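Side-chain contacts in lectin (Pleurotus ostreatus, PDB 6T0Q), which binds N-acetyl-D-galactosamine, probably galactose-type sugars more widely, and calcium ions, one of them beside a sugar-binding site: residues F218-N223 with E302-D307; V234-A237 with T243-V246; I59-G64 with V133-G138. One frame throughout, in Å; residues are numbered along the deposited sequence.

Contact 1. Residues F218-N223 with E302-D307; sequences FRKTVN and ETVVTD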
ATOM      1  N   PHE A 218      -0.010 -13.055 -15.042  1.00 23.38           N
ATOM      2  CA  PHE A 218       0.967 -11.997 -14.812  1.00 22.39           C
ATOM      3  C   PHE A 218       0.357 -10.961 -13.879  1.00 25.80           C
ATOM      4  O   PHE A 218      -0.828 -10.642 -13.996  1.00 26.27           O
ATOM      5  CB  PHE A 218       1.384 -11.329 -16.132  1.00 21.94           C
ATOM      6  CG  PHE A 218       1.903 -12.304 -17.156  1.00 20.66           C
ATOM      7  CD1 PHE A 218       1.034 -12.956 -18.015  1.00 21.86           C
ATOM      8  CD2 PHE A 218       3.258 -12.588 -17.234  1.00 19.60           C
ATOM      9  CE1 PHE A 218       1.504 -13.869 -18.949  1.00 22.88           C
ATOM     10  CE2 PHE A 218       3.741 -13.505 -18.158  1.00 24.43           C
ATOM     11  CZ  PHE A 218       2.861 -14.143 -19.024  1.00 26.18           C
ATOM     12  N   ARG A 219       1.169 -10.435 -12.957  1.00 21.57           N
ATOM     13  CA  ARG A 219       0.691  -9.498 -11.947  1.00 21.23           C
ATOM     14  C   ARG A 219       1.675  -8.354 -11.764  1.00 23.89           C
ATOM     15  O   ARG A 219       2.891  -8.564 -11.753  1.00 24.39           O
ATOM     16  CB  ARG A 219       0.485 -10.183 -10.585  1.00 21.71           C
ATOM     17  CG  ARG A 219      -0.701 -11.123 -10.513  1.00 24.78           C
ATOM     18  CD  ARG A 219      -0.700 -11.892  -9.188  1.00 27.82           C
ATOM     19  NE  ARG A 219      -0.739 -11.000  -8.026  1.00 25.79           N
ATOM     20  CZ  ARG A 219      -1.855 -10.538  -7.470  1.00 27.70           C
ATOM     21  NH1 ARG A 219      -3.043 -10.875  -7.969  1.00 22.91           N
ATOM     22  NH2 ARG A 219      -1.782  -9.739  -6.411  1.00 32.78           N
ATOM     23  N   LYS A 220       1.138  -7.151 -11.588  1.00 24.03           N
ATOM     24  CA  LYS A 220       1.933  -5.979 -11.240  1.00 27.95           C
ATOM     25  C   LYS A 220       1.127  -5.110 -10.286  1.00 27.21           C
ATOM     26  O   LYS A 220      -0.029  -4.781 -10.568  1.00 22.87           O
ATOM     27  CB  LYS A 220       2.331  -5.180 -12.487  1.00 25.74           C
ATOM     28  CG  LYS A 220       3.079  -3.877 -12.195  1.00 27.46           C
ATOM     29  CD  LYS A 220       4.518  -4.128 -11.739  1.00 29.14           C
ATOM     30  CE  LYS A 220       5.228  -2.798 -11.497  1.00 30.85           C
ATOM     31  NZ  LYS A 220       6.605  -2.995 -10.999  1.00 27.54           N
ATOM     32  N   THR A 221       1.734  -4.745  -9.161  1.00 23.79           N
ATOM     33  CA  THR A 221       1.101  -3.887  -8.170  1.00 24.89           C
ATOM     34  C   THR A 221       1.795  -2.533  -8.129  1.00 25.28           C
ATOM     35  O   THR A 221       3.024  -2.457  -8.160  1.00 23.29           O
ATOM     36  CB  THR A 221       1.150  -4.533  -6.782  1.00 31.30           C
ATOM     37  OG1 THR A 221       0.400  -5.747  -6.813  1.00 29.01           O
ATOM     38  CG2 THR A 221       0.560  -3.600  -5.715  1.00 28.11           C
ATOM     39  N   VAL A 222       1.011  -1.465  -8.060  1.00 23.63           N
ATOM     40  CA  VAL A 222       1.535  -0.130  -7.800  1.00 22.07           C
ATOM     41  C   VAL A 222       0.969   0.323  -6.460  1.00 21.64           C
ATOM     42  O   VAL A 222      -0.247   0.279  -6.249  1.00 24.15           O
ATOM     43  CB  VAL A 222       1.182   0.859  -8.930  1.00 23.19           C
ATOM     44  CG1 VAL A 222       1.760   2.242  -8.629  1.00 22.34           C
ATOM     45  CG2 VAL A 222       1.725   0.333 -10.274  1.00 21.80           C
ATOM     46  N   ASN A 223       1.851   0.743  -5.553  1.00 21.13           N
ATOM     47  CA  ASN A 223       1.395   1.088  -4.201  1.00 23.63           C
ATOM     48  C   ASN A 223       2.280   2.229  -3.697  1.00 26.65           C
ATOM     49  O   ASN A 223       3.264   2.025  -2.989  1.00 30.81           O
ATOM     50  CB  ASN A 223       1.434  -0.136  -3.279  1.00 19.86           C
ATOM     51  CG  ASN A 223       1.137   0.192  -1.819  1.00 24.46           C
ATOM     52  OD1 ASN A 223       1.722  -0.415  -0.919  1.00 26.71           O
ATOM     53  ND2 ASN A 223       0.225   1.132  -1.577  1.00 21.88           N
ATOM     54  N   GLU A 302       2.778   8.278 -13.237  1.00 18.74           N
ATOM     55  CA  GLU A 302       3.851   7.321 -13.434  1.00 21.89           C
ATOM     56  C   GLU A 302       3.424   6.311 -14.481  1.00 23.94           C
ATOM     57  O   GLU A 302       2.237   6.003 -14.628  1.00 23.11           O
ATOM     58  CB  GLU A 302       4.254   6.629 -12.123  1.00 28.08           C
ATOM     59  CG  GLU A 302       3.426   5.440 -11.727  1.00 28.92           C
ATOM     60  CD  GLU A 302       3.970   4.781 -10.462  1.00 32.52           C
ATOM     61  OE1 GLU A 302       3.660   5.270  -9.356  1.00 26.85           O
ATOM     62  OE2 GLU A 302       4.719   3.789 -10.572  1.00 31.25           O
ATOM     63  N   THR A 303       4.413   5.806 -15.206  1.00 21.95           N
ATOM     64  CA  THR A 303       4.219   4.806 -16.241  1.00 25.32           C
ATOM     65  C   THR A 303       4.787   3.476 -15.771  1.00 27.80           C
ATOM     66  O   THR A 303       5.864   3.423 -15.169  1.00 24.32           O
ATOM     67  CB  THR A 303       4.883   5.242 -17.550  1.00 26.37           C
ATOM     68  OG1 THR A 303       4.194   6.386 -18.059  1.00 27.33           O
ATOM     69  CG2 THR A 303       4.848   4.115 -18.599  1.00 26.71           C
ATOM     70  N   VAL A 304       4.026   2.417 -16.006  1.00 22.67           N
ATOM     71  CA  VAL A 304       4.441   1.046 -15.757  1.00 18.82           C
ATOM     72  C   VAL A 304       4.413   0.325 -17.093  1.00 20.76           C
ATOM     73  O   VAL A 304       3.475   0.513 -17.873  1.00 22.47           O
ATOM     74  CB  VAL A 304       3.495   0.367 -14.742  1.00 27.69           C
ATOM     75  CG1 VAL A 304       3.727  -1.131 -14.710  1.00 30.91           C
ATOM     76  CG2 VAL A 304       3.677   0.992 -13.356  1.00 32.05           C
ATOM     77  N   VAL A 305       5.447  -0.472 -17.374  1.00 21.42           N
ATOM     78  CA  VAL A 305       5.505  -1.258 -18.603  1.00 19.93           C
ATOM     79  C   VAL A 305       5.683  -2.720 -18.228  1.00 19.86           C
ATOM     80  O   VAL A 305       6.202  -3.047 -17.157  1.00 21.58           O
ATOM     81  CB  VAL A 305       6.642  -0.800 -19.549  1.00 22.40           C
ATOM     82  CG1 VAL A 305       6.497   0.691 -19.876  1.00 24.30           C
ATOM     83  CG2 VAL A 305       8.011  -1.083 -18.922  1.00 22.47           C
ATOM     84  N   THR A 306       5.240  -3.609 -19.115  1.00 19.64           N
ATOM     85  CA  THR A 306       5.576  -5.013 -18.949  1.00 18.59           C
ATOM     86  C   THR A 306       7.090  -5.179 -19.009  1.00 19.46           C
ATOM     87  O   THR A 306       7.733  -4.751 -19.972  1.00 19.90           O
ATOM     88  CB  THR A 306       4.883  -5.864 -20.018  1.00 19.41           C
ATOM     89  OG1 THR A 306       4.880  -5.163 -21.274  1.00 19.15           O
ATOM     90  CG2 THR A 306       3.445  -6.145 -19.595  1.00 17.81           C
ATOM     91  N   ASP A 307       7.656  -5.769 -17.960  1.00 22.43           N
ATOM     92  CA  ASP A 307       9.091  -6.003 -17.863  1.00 20.53           C
ATOM     93  C   ASP A 307       9.310  -7.097 -16.817  1.00 24.40           C
ATOM     94  O   ASP A 307       8.355  -7.729 -16.351  1.00 21.54           O
ATOM     95  CB  ASP A 307       9.833  -4.694 -17.544  1.00 21.82           C
ATOM     96  CG  ASP A 307       9.368  -4.046 -16.224  1.00 25.69           C
ATOM     97  OD1 ASP A 307       8.844  -4.754 -15.344  1.00 27.53           O
ATOM     98  OD2 ASP A 307       9.523  -2.814 -16.069  1.00 27.08           O
TER
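The carboxylate of E302 is the one flat group engaged here, and V222 covers it: methyl CG1 sits over one face, 3.8 Å from CD and displaced toward OE1, which it approaches to 3.6 Å. At its polar end, OE1 is hydrogen-bonded to Y296 OH, so the carboxylate has a proper partner while the valine merely covers its face. The contact joins the two sheets of a beta-sandwich near its margin, with the valines buried and K220 and E302 partly exposed. Strand 214-222 belongs to one antiparallel sheet and strand 301-305 is the outermost strand of the other; their short axes pass 9.5 Å apart and run nearly antiparallel, at 164°. That spacing leaves side chains alone to fill the gap.

The valines do most of it. V222 and V304 reach toward each other tip to tip, CG2 to CG2 at 3.7 Å. In V222, CG1 lies anti to the backbone N (chi1 -179°), which turns one methyl to the glutamate and the other to V304. V304 divides its methyls likewise, giving CG1 to the aliphatic part of K220. I294 and Y296, from the neighbouring strand 287-296, also pack on V222.

Toward the partly exposed margin, K220 runs slantwise past V304. A bend at chi2 (73°) folds the lysine chain so that both CG and CE lie against the same methyl. Its ammonium group hydrogen-bonds S309 OG, and D307 OD1 bonds that same hydroxyl. NZ and OD1 are opposite in charge but stay 5.2 Å apart, with the serine oxygen as their common partner. The lysine touches the valine at two points: CG at 3.8 Å and CE at 3.9 Å from V304 CG1.

Contact 2. Residues V234-A237 with T243-V246; sequences VLIA and TLYV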
ATOM      1  N   VAL A 234      -4.594   2.115 -19.898  1.00 22.21           N
ATOM      2  CA  VAL A 234      -3.874   0.870 -20.164  1.00 21.33           C
ATOM      3  C   VAL A 234      -3.906   0.595 -21.657  1.00 20.27           C
ATOM      4  O   VAL A 234      -4.972   0.642 -22.278  1.00 24.68           O
ATOM      5  CB  VAL A 234      -4.477  -0.319 -19.392  1.00 20.57           C
ATOM      6  CG1 VAL A 234      -3.705  -1.615 -19.714  1.00 22.95           C
ATOM      7  CG2 VAL A 234      -4.484  -0.038 -17.905  1.00 21.49           C
ATOM      8  N   LEU A 235      -2.742   0.302 -22.226  1.00 18.74           N
ATOM      9  CA  LEU A 235      -2.619  -0.159 -23.600  1.00 18.46           C
ATOM     10  C   LEU A 235      -2.045  -1.570 -23.569  1.00 21.46           C
ATOM     11  O   LEU A 235      -1.021  -1.791 -22.922  1.00 20.09           O
ATOM     12  CB  LEU A 235      -1.701   0.777 -24.389  1.00 17.60           C
ATOM     13  CG  LEU A 235      -1.427   0.364 -25.828  1.00 19.42           C
ATOM     14  CD1 LEU A 235      -2.715   0.432 -26.618  1.00 20.74           C
ATOM     15  CD2 LEU A 235      -0.351   1.274 -26.425  1.00 16.78           C
ATOM     16  N   ILE A 236      -2.690  -2.528 -24.243  1.00 18.30           N
ATOM     17  CA  ILE A 236      -2.281  -3.925 -24.102  1.00 17.64           C
ATOM     18  C   ILE A 236      -2.532  -4.705 -25.391  1.00 21.36           C
ATOM     19  O   ILE A 236      -3.501  -4.458 -26.119  1.00 20.25           O
ATOM     20  CB  ILE A 236      -3.014  -4.574 -22.904  1.00 20.33           C
ATOM     21  CG1 ILE A 236      -2.600  -6.034 -22.700  1.00 21.02           C
ATOM     22  CG2 ILE A 236      -4.541  -4.476 -23.075  1.00 19.32           C
ATOM     23  CD1 ILE A 236      -3.090  -6.560 -21.327  1.00 18.37           C
ATOM     24  N   ALA A 237      -1.649  -5.669 -25.664  1.00 20.04           N
ATOM     25  CA  ALA A 237      -1.844  -6.639 -26.736  1.00 22.05           C
ATOM     26  C   ALA A 237      -1.158  -7.937 -26.338  1.00 23.17           C
ATOM     27  O   ALA A 237      -0.243  -7.940 -25.509  1.00 20.61           O
ATOM     28  CB  ALA A 237      -1.294  -6.130 -28.079  1.00 17.34           C
ATOM     29  N   THR A 243      -6.872 -11.641 -20.994  1.00 23.70           N
ATOM     30  CA  THR A 243      -7.912 -10.982 -20.222  1.00 26.61           C
ATOM     31  C   THR A 243      -7.230 -10.143 -19.153  1.00 25.89           C
ATOM     32  O   THR A 243      -6.298 -10.613 -18.492  1.00 26.41           O
ATOM     33  CB  THR A 243      -8.882 -11.986 -19.584  1.00 29.98           C
ATOM     34  OG1 THR A 243      -9.518 -12.746 -20.618  1.00 39.10           O
ATOM     35  CG2 THR A 243      -9.956 -11.251 -18.793  1.00 41.35           C
ATOM     36  N   LEU A 244      -7.696  -8.909 -18.989  1.00 22.53           N
ATOM     37  CA  LEU A 244      -7.072  -7.928 -18.115  1.00 24.30           C
ATOM     38  C   LEU A 244      -7.993  -7.632 -16.943  1.00 22.27           C
ATOM     39  O   LEU A 244      -9.196  -7.421 -17.142  1.00 21.73           O
ATOM     40  CB  LEU A 244      -6.784  -6.636 -18.875  1.00 23.28           C
ATOM     41  CG  LEU A 244      -6.314  -5.443 -18.039  1.00 24.45           C
ATOM     42  CD1 LEU A 244      -4.902  -5.696 -17.497  1.00 21.55           C
ATOM     43  CD2 LEU A 244      -6.366  -4.176 -18.886  1.00 23.87           C
ATOM     44  N   TYR A 245      -7.416  -7.587 -15.739  1.00 21.06           N
ATOM     45  CA  TYR A 245      -8.119  -7.276 -14.498  1.00 23.84           C
ATOM     46  C   TYR A 245      -7.401  -6.153 -13.758  1.00 22.35           C
ATOM     47  O   TYR A 245      -6.174  -6.028 -13.828  1.00 23.10           O
ATOM     48  CB  TYR A 245      -8.190  -8.504 -13.565  1.00 22.21           C
ATOM     49  CG  TYR A 245      -8.778  -9.742 -14.204  1.00 23.25           C
ATOM     50  CD1 TYR A 245      -8.006 -10.556 -15.025  1.00 27.35           C
ATOM     51  CD2 TYR A 245     -10.106 -10.098 -13.978  1.00 24.92           C
ATOM     52  CE1 TYR A 245      -8.538 -11.691 -15.613  1.00 30.28           C
ATOM     53  CE2 TYR A 245     -10.649 -11.228 -14.558  1.00 34.08           C
ATOM     54  CZ  TYR A 245      -9.862 -12.021 -15.378  1.00 37.73           C
ATOM     55  OH  TYR A 245     -10.398 -13.148 -15.961  1.00 38.34           O
ATOM     56  N   VAL A 246      -8.167  -5.347 -13.020  1.00 24.00           N
ATOM     57  CA  VAL A 246      -7.602  -4.373 -12.090  1.00 22.73           C
ATOM     58  C   VAL A 246      -8.326  -4.521 -10.755  1.00 25.02           C
ATOM     59  O   VAL A 246      -9.561  -4.477 -10.702  1.00 23.17           O
ATOM     60  CB  VAL A 246      -7.680  -2.922 -12.617  1.00 29.87           C
ATOM     61  CG1 VAL A 246      -9.105  -2.457 -12.779  1.00 39.10           C
ATOM     62  CG2 VAL A 246      -6.937  -1.977 -11.684  1.00 26.45           C
TER
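L244 meets V234 and I236 inside the beta-sandwich, bridging from one sheet to the other. Strands 229-239 and 241-246 are consecutive but lie in different sheets, so the chain makes a beta-arch: it turns through D239 and D240, which bind calcium, and returns with side chains, not backbones, facing across.

Along the returning strand the residues alternate. T243 points away from the interior, and its OG1 hydrogen-bonds S253 OG of strand 249-254. L244 comes next and turns inward, contributing all that this segment gives to the contact. With CG anti to the backbone N (chi1 171°) the leucine stands off its strand, and CD2, extended away from its own CA, meets V234 CG1 tip to tip at 3.8 Å. Y263 from the sheet across and I277 from its own sheet pack on the same leucine, which is buried.

Y245 faces outward again, its ring edge-to-face with F320, a residue of a glycan pocket. V246 returns to the interior, too far along to touch V234 or I236, and packs on V251, F275 and I265. Inward and outward positions therefore keep strictly to the strand's alternation.

Every touching atom is a buried methyl carbon, so the attraction is purely apolar. The two branches of L244 are used separately: while CD2 serves V234, CD1 is turned to I236, whose fully extended chain (chi1 -179°, chi2 167°) carries its own end methyl across. This second meeting is looser, with I236 CD1 and L244 CD1 4.3 Å apart.

Contact 3. Residues I59-G64 with V133-G138; sequences ITAPCG and VHFSDG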
ATOM      1  N   ILE A  59     -11.880  26.378 -16.368  1.00 21.59           N
ATOM      2  CA  ILE A  59     -12.981  25.564 -16.868  1.00 26.84           C
ATOM      3  C   ILE A  59     -13.724  24.988 -15.670  1.00 34.18           C
ATOM      4  O   ILE A  59     -13.135  24.271 -14.854  1.00 30.31           O
ATOM      5  CB  ILE A  59     -12.479  24.454 -17.803  1.00 32.75           C
ATOM      6  CG1 ILE A  59     -11.889  25.079 -19.064  1.00 35.32           C
ATOM      7  CG2 ILE A  59     -13.610  23.520 -18.170  1.00 39.14           C
ATOM      8  CD1 ILE A  59     -11.381  24.074 -20.076  1.00 39.11           C
ATOM      9  N   THR A  60     -15.009  25.307 -15.560  1.00 32.75           N
ATOM     10  CA  THR A  60     -15.823  24.837 -14.446  1.00 38.12           C
ATOM     11  C   THR A  60     -16.526  23.529 -14.802  1.00 38.84           C
ATOM     12  O   THR A  60     -16.816  23.254 -15.970  1.00 47.06           O
ATOM     13  CB  THR A  60     -16.843  25.904 -14.057  1.00 41.16           C
ATOM     14  OG1 THR A  60     -17.557  26.328 -15.229  1.00 42.47           O
ATOM     15  CG2 THR A  60     -16.127  27.107 -13.472  1.00 38.80           C
ATOM     16  N   ALA A  61     -16.762  22.690 -13.773  1.00 39.57           N
ATOM     17  CA  ALA A  61     -17.496  21.452 -14.002  1.00 42.90           C
ATOM     18  C   ALA A  61     -18.985  21.751 -14.147  1.00 47.86           C
ATOM     19  O   ALA A  61     -19.509  22.622 -13.447  1.00 41.55           O
ATOM     20  CB  ALA A  61     -17.289  20.466 -12.854  1.00 36.56           C
ATOM     21  N   PRO A  62     -19.676  21.068 -15.060  1.00 53.18           N
ATOM     22  CA  PRO A  62     -21.136  21.210 -15.133  1.00 53.17           C
ATOM     23  C   PRO A  62     -21.778  20.843 -13.803  1.00 54.26           C
ATOM     24  O   PRO A  62     -21.314  19.951 -13.092  1.00 49.13           O
ATOM     25  CB  PRO A  62     -21.535  20.234 -16.247  1.00 49.07           C
ATOM     26  CG  PRO A  62     -20.293  20.115 -17.102  1.00 50.56           C
ATOM     27  CD  PRO A  62     -19.135  20.233 -16.150  1.00 51.84           C
ATOM     28  N   CYS A  63     -22.842  21.564 -13.455  1.00 65.97           N
ATOM     29  CA  CYS A  63     -23.491  21.330 -12.173  1.00 67.96           C
ATOM     30  C   CYS A  63     -24.004  19.899 -12.094  1.00 54.28           C
ATOM     31  O   CYS A  63     -24.457  19.326 -13.089  1.00 57.05           O
ATOM     32  CB  CYS A  63     -24.634  22.325 -11.965  1.00 84.00           C
ATOM     33  SG  CYS A  63     -24.081  24.029 -11.693  1.00 91.96           S
ATOM     34  N   GLY A  64     -23.897  19.308 -10.907  1.00 48.06           N
ATOM     35  CA  GLY A  64     -24.384  17.970 -10.663  1.00 47.89           C
ATOM     36  C   GLY A  64     -23.344  16.869 -10.741  1.00 50.18           C
ATOM     37  O   GLY A  64     -23.669  15.718 -10.427  1.00 48.76           O
ATOM     38  N   VAL A 133     -12.533  15.761 -20.577  1.00 20.98           N
ATOM     39  CA  VAL A 133     -12.698  15.616 -19.133  1.00 24.27           C
ATOM     40  C   VAL A 133     -13.639  14.450 -18.861  1.00 25.82           C
ATOM     41  O   VAL A 133     -14.724  14.374 -19.440  1.00 24.72           O
ATOM     42  CB  VAL A 133     -13.250  16.912 -18.511  1.00 24.40           C
ATOM     43  CG1 VAL A 133     -13.635  16.689 -17.040  1.00 20.98           C
ATOM     44  CG2 VAL A 133     -12.246  18.054 -18.640  1.00 21.06           C
ATOM     45  N   HIS A 134     -13.238  13.554 -17.966  1.00 22.84           N
ATOM     46  CA  HIS A 134     -14.096  12.468 -17.509  1.00 22.62           C
ATOM     47  C   HIS A 134     -14.658  12.820 -16.140  1.00 25.32           C
ATOM     48  O   HIS A 134     -13.916  13.277 -15.263  1.00 23.95           O
ATOM     49  CB  HIS A 134     -13.318  11.160 -17.462  1.00 27.50           C
ATOM     50  CG  HIS A 134     -12.703  10.809 -18.777  1.00 38.05           C
ATOM     51  ND1 HIS A 134     -13.426  10.240 -19.803  1.00 40.77           N
ATOM     52  CD2 HIS A 134     -11.453  11.007 -19.259  1.00 39.90           C
ATOM     53  CE1 HIS A 134     -12.639  10.072 -20.850  1.00 41.91           C
ATOM     54  NE2 HIS A 134     -11.436  10.530 -20.546  1.00 40.45           N
ATOM     55  N   PHE A 135     -15.966  12.625 -15.971  1.00 24.17           N
ATOM     56  CA  PHE A 135     -16.680  13.007 -14.761  1.00 27.04           C
ATOM     57  C   PHE A 135     -16.965  11.787 -13.882  1.00 25.40           C
ATOM     58  O   PHE A 135     -16.867  10.637 -14.315  1.00 24.05           O
ATOM     59  CB  PHE A 135     -17.982  13.724 -15.124  1.00 27.33           C
ATOM     60  CG  PHE A 135     -17.774  14.994 -15.907  1.00 25.63           C
ATOM     61  CD1 PHE A 135     -17.309  16.143 -15.279  1.00 26.79           C
ATOM     62  CD2 PHE A 135     -18.042  15.041 -17.266  1.00 27.04           C
ATOM     63  CE1 PHE A 135     -17.112  17.311 -15.989  1.00 27.68           C
ATOM     64  CE2 PHE A 135     -17.851  16.216 -17.987  1.00 25.05           C
ATOM     65  CZ  PHE A 135     -17.383  17.345 -17.351  1.00 26.96           C
ATOM     66  N   SER A 136     -17.334  12.059 -12.626  1.00 25.32           N
ATOM     67  CA  SER A 136     -17.521  10.997 -11.639  1.00 27.44           C
ATOM     68  C   SER A 136     -18.646  10.031 -12.004  1.00 32.81           C
ATOM     69  O   SER A 136     -18.639   8.891 -11.528  1.00 29.03           O
ATOM     70  CB  SER A 136     -17.796  11.611 -10.265  1.00 26.13           C
ATOM     71  OG  SER A 136     -18.840  12.564 -10.345  1.00 28.29           O
ATOM     72  N   ASP A 137     -19.591  10.436 -12.850  1.00 30.46           N
ATOM     73  CA  ASP A 137     -20.718   9.581 -13.202  1.00 28.24           C
ATOM     74  C   ASP A 137     -20.488   8.788 -14.482  1.00 30.19           C
ATOM     75  O   ASP A 137     -21.419   8.147 -14.974  1.00 31.40           O
ATOM     76  CB  ASP A 137     -22.008  10.409 -13.323  1.00 35.26           C
ATOM     77  CG  ASP A 137     -21.955  11.439 -14.453  1.00 35.92           C
ATOM     78  OD1 ASP A 137     -20.905  11.567 -15.123  1.00 30.93           O
ATOM     79  OD2 ASP A 137     -22.971  12.128 -14.669  1.00 33.59           O
ATOM     80  N   GLY A 138     -19.277   8.800 -15.028  1.00 25.73           N
ATOM     81  CA  GLY A 138     -19.021   8.054 -16.240  1.00 27.90           C
ATOM     82  C   GLY A 138     -19.254   8.817 -17.526  1.00 26.34           C
ATOM     83  O   GLY A 138     -18.964   8.281 -18.601  1.00 28.59           O
TER
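F135 and P62 make most of this contact, with A61 adding a smaller share. The far end of the phenyl ring meets the proline ring at its CD corner: P62 CD lies 3.6 Å from F135 CE1 and equally far from CZ, while P62 CG is a little more distant, 4.0 Å from CZ. The two side chains cross at about a right angle, and the proline carbons come to the aromatic ring obliquely. A61 CB stands beside them, 4.5 Å from CE1.

F135 closes strand 126-135, in one sheet of the first beta-sandwich; A61 and P62 belong to the loop that leaves strand 51-60 of the facing sheet. The contact therefore joins the two sheets where both strands run out. With CG anti to the carbonyl carbon (chi1 -61°), the phenylalanine directs its ring across the gap to that loop.

The ring has other neighbours as well. V133, two residues earlier, lays CG1 3.6 Å above one face, offset toward the rim, and K65 makes a cation-pi interaction with the ring. E141 of strand 140-144 touches both F135 and P62. Just beyond the ring the chain reverses in a type I turn from F135 to G138, closed by G138 N to F135 O at 3.1 Å.

T60, directly before A61, touches a bound N-acetylglucosamine; N58, I59 and T60 spell an N-glycosylation sequon, consistent with a glycan attached here. The meeting itself is carbon against carbon throughout, so it depends on shape and dispersion and not on directed bonds. The lysine, for its part, would probably draw the ring's pi electrons toward its charge.

Contacts 1 and 2 share the second sandwich: both join the same two sheets, and their centres lie 11 Å apart. Their nearest atoms remain about 7 Å apart, so the two do not touch. Along the chain, contact 2 falls entirely within the span that contact 1 brings together. Contact 3 belongs to the first sandwich and closes before either begins; its centre is 29 Å from that of contact 1 and 26 Å from that of contact 2. In contact 2 the side chain of I236 is about 11 Å from that of D239, a calcium ligand. Bound N-acetylglucosamine is about 8 Å from E302's side chain and touches T60 in contact 3.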